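Local coordinates for protein octaprenyl-diphosphate synthase (Roseobacter denitrificans, PDB 4JXN) that probably makes all-trans-octaprenyl diphosphate, the precursor of quinone side chains, by magnesium-dependent condensation of five isopentenyl diphosphates onto farnesyl diphosphate, at residues K288-A291 and L292-S296; C69-D72 and G73-I77; T88-L91 and L92-V96. All coordinates share one frame; numbering follows the deposited sequence.

Contact 1: K288-A291 and L292-S296; sequences KHAA and LTDTS
The carboxylate of D294 folds back against the carbonyl oxygen of A290, with its CG only 3.0 Å from A290 O. Its CG stands anti to the carbonyl carbon and beside the backbone N (chi1 -76°), which swings the group toward the preceding turn. Both carboxylate oxygens are acceptors, as is A290 O, so nothing is shared between them directly; what grips A290 O is the amide, D294 N to A290 O at 3.1 Å. The carboxylate turns instead to a water, which donates to D294 OD2 (2.8 Å) and to H289 O (2.6 Å) and so ties the end of one helix to the start of the next. A290, with positive phi, is the C' residue of the Schellman motif that ends helix 278-288, and helix 291-309 follows. With an alanine in place of D294, the water would probably lose one of its two acceptors and the H289 carbonyl would be less firmly linked to the new helix. One residue on, T295 makes a side-chain bond back along the chain: OG1, beside the backbone N at chi1 -61°, reaches A291 O at 2.6 Å, nearly in line with the carbonyl (175°). T295 N joins it at 3.3 Å from above the carbonyl plane, so A291 O accepts two bonds. L292 O likewise accepts two, from S296 N and from S296 OG (2.8 Å), though this hydroxyl comes from above the carbonyl plane. L292 and T295 pack on L223 of helix 200-224, while the ring of H289 is bound through NE2 to E261.

Contact 2: C69-D72 and G73-I77; sequences CGYD and GPFHI
Y71 carries its ring anti to its own backbone N (chi1 -176°), sending it forward along the chain, whereas H76 has CG between backbone N and carbonyl carbon (chi1 62°), which turns its imidazole back toward that ring. The two meet in the turn from helix 57-68 to helix 75-94. The first of these helices ends in a Schellman motif with G70, at positive phi, as its C' residue, and Y71 follows it, its ring reaching across the turn to the residues that open helix 75-94. H76 CD2 approaches near the tyrosine plane, 3.4 Å from Y71 CE2, and the two rings meet obliquely, centroids 5.3 Å apart. One face of the tyrosine is covered by the backbone: G73 N sits over its centre, 3.5 Å above the plane, and G73 CA makes a CH-pi contact at 3.8 Å from the centroid. A beta carbon modelled on G73 would lie too close to Y71 OH, consistent with a glycine where the chain crosses the ring. The pyrrolidine of P74 in turn brings CG over the centre of the F75 ring. Farther out, Y71 and F75 both touch I195 of helix 170-196, H76 meets H67 of helix 57-68 edge-to-face, and H76 and I77 touch D22 of helix 9-34. The phenol oxygen finishes the turn by accepting the amide of F75, where the chain enters helix 75-94: F75 N lies 3.2 Å from Y71 OH, in the plane of the tyrosine ring, with an N-H...O angle of 161°.

Contact 3: T88-L91 and L92-V96; sequences TATL and LHDDV
The imidazole of H93 lies obliquely against the carbonyl of A89 one turn earlier, its CD2 3.2 Å from A89 O. A chi1 of -76°, with CG next to the main-chain N and anti to the carbonyl carbon, folds the ring back along the helix to reach it. F126 meets the ring edge-to-face, and H93 of the second subunit meets it with the planes at about 65°. Both ring nitrogens are engaged, NE2 by V119 O and ND1 by D123 of the second subunit, which should fix the rotation of the ring. The other flat groups are the carboxylates of D94 and D95. D94 runs alongside T90 and brings OD1 to 2.8 Å from T90 O, two acceptors held close without a bond; D95 OD1 stands 3.3 Å from L91 O in the same relation. The main chain supplies the bonds: H93 N to A89 O at 3.1 Å, and D95 N to L91 O at 3.0 Å, nearly straight at 159°. L92 CB lies beside A89 O and its CG 3.7 Å from T88 O. D94 and D95 open the first aspartate-rich DDxxD motif of trans-prenyltransferases, which in relatives binds diphosphate through magnesium; D94 OD1 also lies close to the carboxylate of E156, consistent with an acidic site. In the all-helical isoprenoid synthase fold this lies toward the C-terminal end of helix 75-94, with L92 against L49 of helix 43-49, T90 against I152 of helix 139-162, and A89 and H93 against helix 116-134, while D123 and V119 of the second subunit approach H93 from across the dimer.

Along the chain the order is contact 2, contact 3, contact 1. Contacts 2 and 3 share helix 75-94, contact 2 at its beginning and contact 3 toward its C-terminal end, their centres 29 Å apart. Contact 1 belongs to the junction of helices 278-288 and 291-309; its centre is 31 Å from that of contact 3 and 42 Å from that of contact 2, and contacts 1 and 2 lie on opposite sides of the chain's centre. None of the three touches another. The two helix junctions thus sit toward distant ends of the helical bundle, while contact 3 lies nearer its middle, where helix 75-94 carries the first aspartates of the probable magnesium-binding motif and reaches the second subunit.

Contact 1: K288-A291 and L292-S296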
ATOM      1  N   LYS A 288     -21.419  13.612  33.800  1.00 52.69           N
ATOM      2  CA  LYS A 288     -22.833  13.989  33.905  1.00 61.15           C
ATOM      3  C   LYS A 288     -23.718  12.959  33.239  1.00 71.35           C
ATOM      4  O   LYS A 288     -24.784  12.638  33.744  1.00 66.04           O
ATOM      5  CB  LYS A 288     -23.042  15.347  33.231  1.00 59.41           C
ATOM      6  CG  LYS A 288     -24.426  15.956  33.353  1.00 71.74           C
ATOM      7  CD  LYS A 288     -24.488  17.236  32.522  1.00 69.06           C
ATOM      8  CE  LYS A 288     -25.805  17.978  32.682  1.00 79.08           C
ATOM      9  NZ  LYS A 288     -26.993  17.171  32.286  1.00152.79           N
ATOM     10  N   HIS A 289     -23.253  12.441  32.108  1.00 62.37           N
ATOM     11  CA  HIS A 289     -24.036  11.537  31.289  1.00 49.68           C
ATOM     12  C   HIS A 289     -23.592  10.081  31.381  1.00 52.80           C
ATOM     13  O   HIS A 289     -23.954   9.289  30.516  1.00 55.89           O
ATOM     14  CB  HIS A 289     -23.964  11.989  29.822  1.00 44.22           C
ATOM     15  CG  HIS A 289     -24.625  13.301  29.564  1.00 61.98           C
ATOM     16  ND1 HIS A 289     -25.928  13.560  29.929  1.00 57.23           N
ATOM     17  CD2 HIS A 289     -24.171  14.424  28.961  1.00 50.64           C
ATOM     18  CE1 HIS A 289     -26.246  14.789  29.570  1.00 67.21           C
ATOM     19  NE2 HIS A 289     -25.197  15.335  28.981  1.00 75.17           N
ATOM     20  N   ALA A 290     -22.803   9.743  32.399  1.00 53.13           N
ATOM     21  CA  ALA A 290     -22.288   8.380  32.614  1.00 53.89           C
ATOM     22  C   ALA A 290     -21.563   7.806  31.388  1.00 65.10           C
ATOM     23  O   ALA A 290     -21.641   6.612  31.104  1.00 47.76           O
ATOM     24  CB  ALA A 290     -23.423   7.452  33.047  1.00 57.15           C
ATOM     25  N   ALA A 291     -20.857   8.657  30.658  1.00 47.63           N
ATOM     26  CA  ALA A 291     -20.312   8.256  29.366  1.00 63.87           C
ATOM     27  C   ALA A 291     -19.112   7.350  29.515  1.00 43.62           C
ATOM     28  O   ALA A 291     -18.810   6.579  28.616  1.00 60.14           O
ATOM     29  CB  ALA A 291     -19.936   9.470  28.546  1.00 45.44           C
ATOM     30  N   LEU A 292     -18.426   7.443  30.648  1.00 54.69           N
ATOM     31  CA  LEU A 292     -17.227   6.669  30.839  1.00 46.33           C
ATOM     32  C   LEU A 292     -17.585   5.319  31.424  1.00 44.72           C
ATOM     33  O   LEU A 292     -17.136   4.312  30.915  1.00 49.27           O
ATOM     34  CB  LEU A 292     -16.192   7.413  31.685  1.00 54.28           C
ATOM     35  CG  LEU A 292     -15.576   8.642  30.989  1.00 70.47           C
ATOM     36  CD1 LEU A 292     -14.770   9.472  31.974  1.00 71.44           C
ATOM     37  CD2 LEU A 292     -14.712   8.238  29.802  1.00 80.44           C
ATOM     38  N   THR A 293     -18.417   5.300  32.453  1.00 44.90           N
ATOM     39  CA  THR A 293     -18.869   4.040  33.065  1.00 59.98           C
ATOM     40  C   THR A 293     -19.503   3.137  32.012  1.00 37.13           C
ATOM     41  O   THR A 293     -19.283   1.929  31.958  1.00 70.47           O
ATOM     42  CB  THR A 293     -19.965   4.297  34.113  1.00 62.51           C
ATOM     43  OG1 THR A 293     -20.060   5.700  34.377  1.00 68.57           O
ATOM     44  CG2 THR A 293     -19.685   3.534  35.392  1.00 96.77           C
ATOM     45  N   ASP A 294     -20.323   3.764  31.189  1.00 51.97           N
ATOM     46  CA  ASP A 294     -21.026   3.085  30.157  1.00 40.01           C
ATOM     47  C   ASP A 294     -20.087   2.559  29.062  1.00 62.17           C
ATOM     48  O   ASP A 294     -20.324   1.489  28.496  1.00 58.40           O
ATOM     49  CB  ASP A 294     -22.063   4.010  29.525  1.00 40.72           C
ATOM     50  CG  ASP A 294     -23.310   4.210  30.379  1.00 66.20           C
ATOM     51  OD1 ASP A 294     -23.341   3.832  31.576  1.00 57.31           O
ATOM     52  OD2 ASP A 294     -24.276   4.773  29.812  1.00 55.06           O
ATOM     53  N   THR A 295     -19.040   3.309  28.748  1.00 59.76           N
ATOM     54  CA  THR A 295     -18.053   2.847  27.761  1.00 55.93           C
ATOM     55  C   THR A 295     -17.208   1.712  28.325  1.00 54.76           C
ATOM     56  O   THR A 295     -16.871   0.756  27.617  1.00 48.53           O
ATOM     57  CB  THR A 295     -17.142   3.991  27.300  1.00 54.21           C
ATOM     58  OG1 THR A 295     -17.937   5.003  26.675  1.00 51.51           O
ATOM     59  CG2 THR A 295     -16.105   3.484  26.301  1.00 51.39           C
ATOM     60  N   SER A 296     -16.862   1.836  29.604  1.00 40.90           N
ATOM     61  CA  SER A 296     -16.218   0.774  30.352  1.00 53.71           C
ATOM     62  C   SER A 296     -17.002  -0.531  30.231  1.00 51.67           C
ATOM     63  O   SER A 296     -16.417  -1.598  30.121  1.00 53.36           O
ATOM     64  CB  SER A 296     -16.113   1.157  31.834  1.00 51.49           C
ATOM     65  OG  SER A 296     -15.441   2.387  32.009  1.00 98.57           O
TER
HETATM   66  O   HOH W   1     -23.964   7.328  28.795  1.00 50.28           O

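Contact 2: C69-D72 and G73-I77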
ATOM      1  N   CYS A  69      -4.069 -24.649  17.075  1.00 72.02           N
ATOM      2  CA  CYS A  69      -4.631 -25.630  16.135  1.00102.73           C
ATOM      3  C   CYS A  69      -3.622 -26.710  15.689  1.00 50.65           C
ATOM      4  O   CYS A  69      -3.875 -27.448  14.736  1.00 92.86           O
ATOM      5  CB  CYS A  69      -5.199 -24.895  14.917  1.00 90.25           C
ATOM      6  SG  CYS A  69      -6.461 -23.657  15.312  1.00 74.19           S
ATOM      7  N   GLY A  70      -2.481 -26.784  16.371  1.00 64.25           N
ATOM      8  CA  GLY A  70      -1.490 -27.836  16.146  1.00 93.58           C
ATOM      9  C   GLY A  70      -0.634 -27.731  14.893  1.00 91.70           C
ATOM     10  O   GLY A  70      -0.212 -28.751  14.352  1.00 87.94           O
ATOM     11  N   TYR A  71      -0.353 -26.512  14.441  1.00 79.56           N
ATOM     12  CA  TYR A  71       0.445 -26.309  13.229  1.00 58.38           C
ATOM     13  C   TYR A  71       1.929 -26.592  13.461  1.00107.75           C
ATOM     14  O   TYR A  71       2.561 -25.974  14.326  1.00 66.52           O
ATOM     15  CB  TYR A  71       0.287 -24.878  12.711  1.00 90.35           C
ATOM     16  CG  TYR A  71       1.014 -24.599  11.402  1.00 66.87           C
ATOM     17  CD1 TYR A  71       0.706 -25.315  10.244  1.00 68.40           C
ATOM     18  CD2 TYR A  71       2.001 -23.618  11.319  1.00 73.83           C
ATOM     19  CE1 TYR A  71       1.366 -25.066   9.045  1.00 67.98           C
ATOM     20  CE2 TYR A  71       2.652 -23.355  10.120  1.00 82.94           C
ATOM     21  CZ  TYR A  71       2.337 -24.083   8.987  1.00 69.28           C
ATOM     22  OH  TYR A  71       2.994 -23.819   7.801  1.00 78.79           O
ATOM     23  N   ASP A  72       2.476 -27.514  12.670  1.00131.27           N
ATOM     24  CA  ASP A  72       3.905 -27.827  12.700  1.00128.22           C
ATOM     25  C   ASP A  72       4.715 -26.812  11.897  1.00116.23           C
ATOM     26  O   ASP A  72       5.651 -26.217  12.425  1.00109.12           O
ATOM     27  CB  ASP A  72       4.167 -29.231  12.139  1.00111.36           C
ATOM     28  CG  ASP A  72       3.664 -30.340  13.054  1.00175.08           C
ATOM     29  OD1 ASP A  72       3.756 -30.195  14.294  1.00156.37           O
ATOM     30  OD2 ASP A  72       3.188 -31.368  12.527  1.00110.40           O
ATOM     31  N   GLY A  73       4.322 -26.614  10.636  1.00 72.02           N
ATOM     32  CA  GLY A  73       5.118 -25.902   9.618  1.00 67.02           C
ATOM     33  C   GLY A  73       5.672 -24.508   9.905  1.00 63.72           C
ATOM     34  O   GLY A  73       5.634 -24.037  11.047  1.00 87.66           O
ATOM     35  N   PRO A  74       6.193 -23.831   8.856  1.00 67.84           N
ATOM     36  CA  PRO A  74       6.944 -22.574   9.019  1.00 69.58           C
ATOM     37  C   PRO A  74       6.190 -21.275   8.727  1.00 51.74           C
ATOM     38  O   PRO A  74       6.673 -20.189   9.085  1.00 66.07           O
ATOM     39  CB  PRO A  74       8.052 -22.725   7.979  1.00 91.82           C
ATOM     40  CG  PRO A  74       7.392 -23.480   6.863  1.00 77.85           C
ATOM     41  CD  PRO A  74       6.312 -24.344   7.472  1.00 55.73           C
ATOM     42  N   PHE A  75       5.026 -21.374   8.085  1.00 70.69           N
ATOM     43  CA  PHE A  75       4.392 -20.193   7.485  1.00 66.36           C
ATOM     44  C   PHE A  75       3.677 -19.262   8.467  1.00 77.79           C
ATOM     45  O   PHE A  75       3.466 -18.090   8.156  1.00 73.03           O
ATOM     46  CB  PHE A  75       3.474 -20.620   6.340  1.00 71.43           C
ATOM     47  CG  PHE A  75       4.210 -21.276   5.195  1.00 72.44           C
ATOM     48  CD1 PHE A  75       5.349 -20.680   4.646  1.00 58.54           C
ATOM     49  CD2 PHE A  75       3.773 -22.483   4.666  1.00 57.07           C
ATOM     50  CE1 PHE A  75       6.030 -21.279   3.599  1.00 74.87           C
ATOM     51  CE2 PHE A  75       4.452 -23.083   3.620  1.00 79.04           C
ATOM     52  CZ  PHE A  75       5.577 -22.480   3.085  1.00 60.69           C
ATOM     53  N   HIS A  76       3.318 -19.774   9.643  1.00 55.91           N
ATOM     54  CA  HIS A  76       2.810 -18.941  10.749  1.00 55.12           C
ATOM     55  C   HIS A  76       3.771 -17.797  11.080  1.00 44.91           C
ATOM     56  O   HIS A  76       3.348 -16.691  11.437  1.00 58.02           O
ATOM     57  CB  HIS A  76       2.493 -19.806  11.979  1.00 65.41           C
ATOM     58  CG  HIS A  76       3.677 -20.523  12.553  1.00 75.76           C
ATOM     59  ND1 HIS A  76       3.982 -20.490  13.898  1.00 80.24           N
ATOM     60  CD2 HIS A  76       4.631 -21.289  11.971  1.00 63.46           C
ATOM     61  CE1 HIS A  76       5.071 -21.206  14.117  1.00 63.61           C
ATOM     62  NE2 HIS A  76       5.484 -21.700  12.966  1.00 94.74           N
ATOM     63  N   ILE A  77       5.061 -18.064  10.892  1.00 63.35           N
ATOM     64  CA  ILE A  77       6.107 -17.048  11.005  1.00 50.06           C
ATOM     65  C   ILE A  77       5.966 -15.986   9.912  1.00 64.39           C
ATOM     66  O   ILE A  77       6.034 -14.765  10.175  1.00 45.23           O
ATOM     67  CB  ILE A  77       7.517 -17.687  10.899  1.00 75.88           C
ATOM     68  CG1 ILE A  77       7.677 -18.839  11.893  1.00 80.44           C
ATOM     69  CG2 ILE A  77       8.604 -16.651  11.160  1.00 59.12           C
ATOM     70  CD1 ILE A  77       7.407 -18.443  13.334  1.00 70.03           C
TER

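Contact 3: T88-L91 and L92-V96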
ATOM      1  N   THR A  88       2.619  -1.646  11.014  1.00 67.10           N
ATOM      2  CA  THR A  88       3.608  -0.575  10.924  1.00 52.08           C
ATOM      3  C   THR A  88       3.339   0.368   9.752  1.00 76.70           C
ATOM      4  O   THR A  88       3.271   1.589   9.931  1.00 70.49           O
ATOM      5  CB  THR A  88       5.036  -1.135  10.789  1.00 76.86           C
ATOM      6  OG1 THR A  88       5.257  -2.137  11.787  1.00 64.06           O
ATOM      7  CG2 THR A  88       6.069  -0.026  10.953  1.00 89.62           C
ATOM      8  N   ALA A  89       3.173  -0.202   8.562  1.00 61.01           N
ATOM      9  CA  ALA A  89       2.935   0.598   7.351  1.00 76.66           C
ATOM     10  C   ALA A  89       1.734   1.517   7.539  1.00 52.65           C
ATOM     11  O   ALA A  89       1.739   2.672   7.101  1.00 92.24           O
ATOM     12  CB  ALA A  89       2.735  -0.307   6.129  1.00 48.18           C
ATOM     13  N   THR A  90       0.691   0.980   8.170  1.00 69.49           N
ATOM     14  CA  THR A  90      -0.518   1.739   8.497  1.00 66.26           C
ATOM     15  C   THR A  90      -0.226   2.898   9.470  1.00 70.99           C
ATOM     16  O   THR A  90      -0.816   3.982   9.352  1.00 68.78           O
ATOM     17  CB  THR A  90      -1.621   0.801   9.070  1.00 76.70           C
ATOM     18  OG1 THR A  90      -2.234   0.076   7.994  1.00 83.88           O
ATOM     19  CG2 THR A  90      -2.704   1.579   9.818  1.00 70.25           C
ATOM     20  N   LEU A  91       0.674   2.662  10.424  1.00 71.75           N
ATOM     21  CA  LEU A  91       1.061   3.690  11.392  1.00111.49           C
ATOM     22  C   LEU A  91       1.746   4.845  10.679  1.00105.75           C
ATOM     23  O   LEU A  91       1.287   5.988  10.751  1.00 87.87           O
ATOM     24  CB  LEU A  91       1.990   3.119  12.466  1.00108.27           C
ATOM     25  CG  LEU A  91       1.388   2.028  13.354  1.00 91.52           C
ATOM     26  CD1 LEU A  91       2.433   1.445  14.296  1.00 81.88           C
ATOM     27  CD2 LEU A  91       0.190   2.576  14.118  1.00 74.83           C
ATOM     28  N   LEU A  92       2.830   4.534   9.977  1.00 77.10           N
ATOM     29  CA  LEU A  92       3.513   5.509   9.120  1.00101.27           C
ATOM     30  C   LEU A  92       2.517   6.397   8.365  1.00 75.57           C
ATOM     31  O   LEU A  92       2.576   7.621   8.436  1.00 78.93           O
ATOM     32  CB  LEU A  92       4.410   4.788   8.110  1.00 74.65           C
ATOM     33  CG  LEU A  92       5.672   4.114   8.661  1.00 84.87           C
ATOM     34  CD1 LEU A  92       6.241   3.160   7.627  1.00 83.16           C
ATOM     35  CD2 LEU A  92       6.716   5.144   9.074  1.00 99.39           C
ATOM     36  N   HIS A  93       1.588   5.766   7.657  1.00 84.09           N
ATOM     37  CA  HIS A  93       0.630   6.495   6.831  1.00 79.44           C
ATOM     38  C   HIS A  93      -0.273   7.449   7.611  1.00 83.98           C
ATOM     39  O   HIS A  93      -0.693   8.483   7.081  1.00 96.18           O
ATOM     40  CB  HIS A  93      -0.197   5.503   6.008  1.00 97.34           C
ATOM     41  CG  HIS A  93       0.552   4.942   4.842  1.00119.60           C
ATOM     42  ND1 HIS A  93      -0.058   4.594   3.658  1.00 73.13           N
ATOM     43  CD2 HIS A  93       1.873   4.708   4.666  1.00 65.16           C
ATOM     44  CE1 HIS A  93       0.852   4.154   2.807  1.00 75.04           C
ATOM     45  NE2 HIS A  93       2.033   4.217   3.393  1.00 64.33           N
ATOM     46  N   ASP A  94      -0.575   7.109   8.862  1.00 96.29           N
ATOM     47  CA  ASP A  94      -1.416   7.972   9.693  1.00149.79           C
ATOM     48  C   ASP A  94      -0.625   9.160  10.235  1.00 60.38           C
ATOM     49  O   ASP A  94      -1.178  10.253  10.386  1.00109.73           O
ATOM     50  CB  ASP A  94      -2.078   7.178  10.822  1.00 99.60           C
ATOM     51  CG  ASP A  94      -3.316   6.441  10.353  1.00147.38           C
ATOM     52  OD1 ASP A  94      -3.180   5.489   9.553  1.00118.18           O
ATOM     53  OD2 ASP A  94      -4.427   6.829  10.773  1.00115.97           O
ATOM     54  N   ASP A  95       0.668   8.947  10.488  1.00 72.85           N
ATOM     55  CA  ASP A  95       1.581  10.022  10.896  1.00132.30           C
ATOM     56  C   ASP A  95       1.681  11.155   9.853  1.00 88.89           C
ATOM     57  O   ASP A  95       2.236  12.215  10.137  1.00200.00           O
ATOM     58  CB  ASP A  95       2.971   9.456  11.221  1.00 88.79           C
ATOM     59  CG  ASP A  95       2.966   8.524  12.439  1.00178.48           C
ATOM     60  OD1 ASP A  95       1.887   8.316  13.036  1.00196.15           O
ATOM     61  OD2 ASP A  95       4.044   7.997  12.801  1.00110.61           O
ATOM     62  N   VAL A  96       1.150  10.915   8.654  1.00115.29           N
ATOM     63  CA  VAL A  96       0.823  11.979   7.712  1.00 67.36           C
ATOM     64  C   VAL A  96      -0.692  12.190   7.747  1.00110.13           C
ATOM     65  O   VAL A  96      -1.184  13.235   8.176  1.00 83.10           O
ATOM     66  CB  VAL A  96       1.231  11.618   6.266  1.00153.20           C
ATOM     67  CG1 VAL A  96       1.165  12.850   5.372  1.00180.35           C
ATOM     68  CG2 VAL A  96       2.621  10.995   6.233  1.00 99.35           C
TER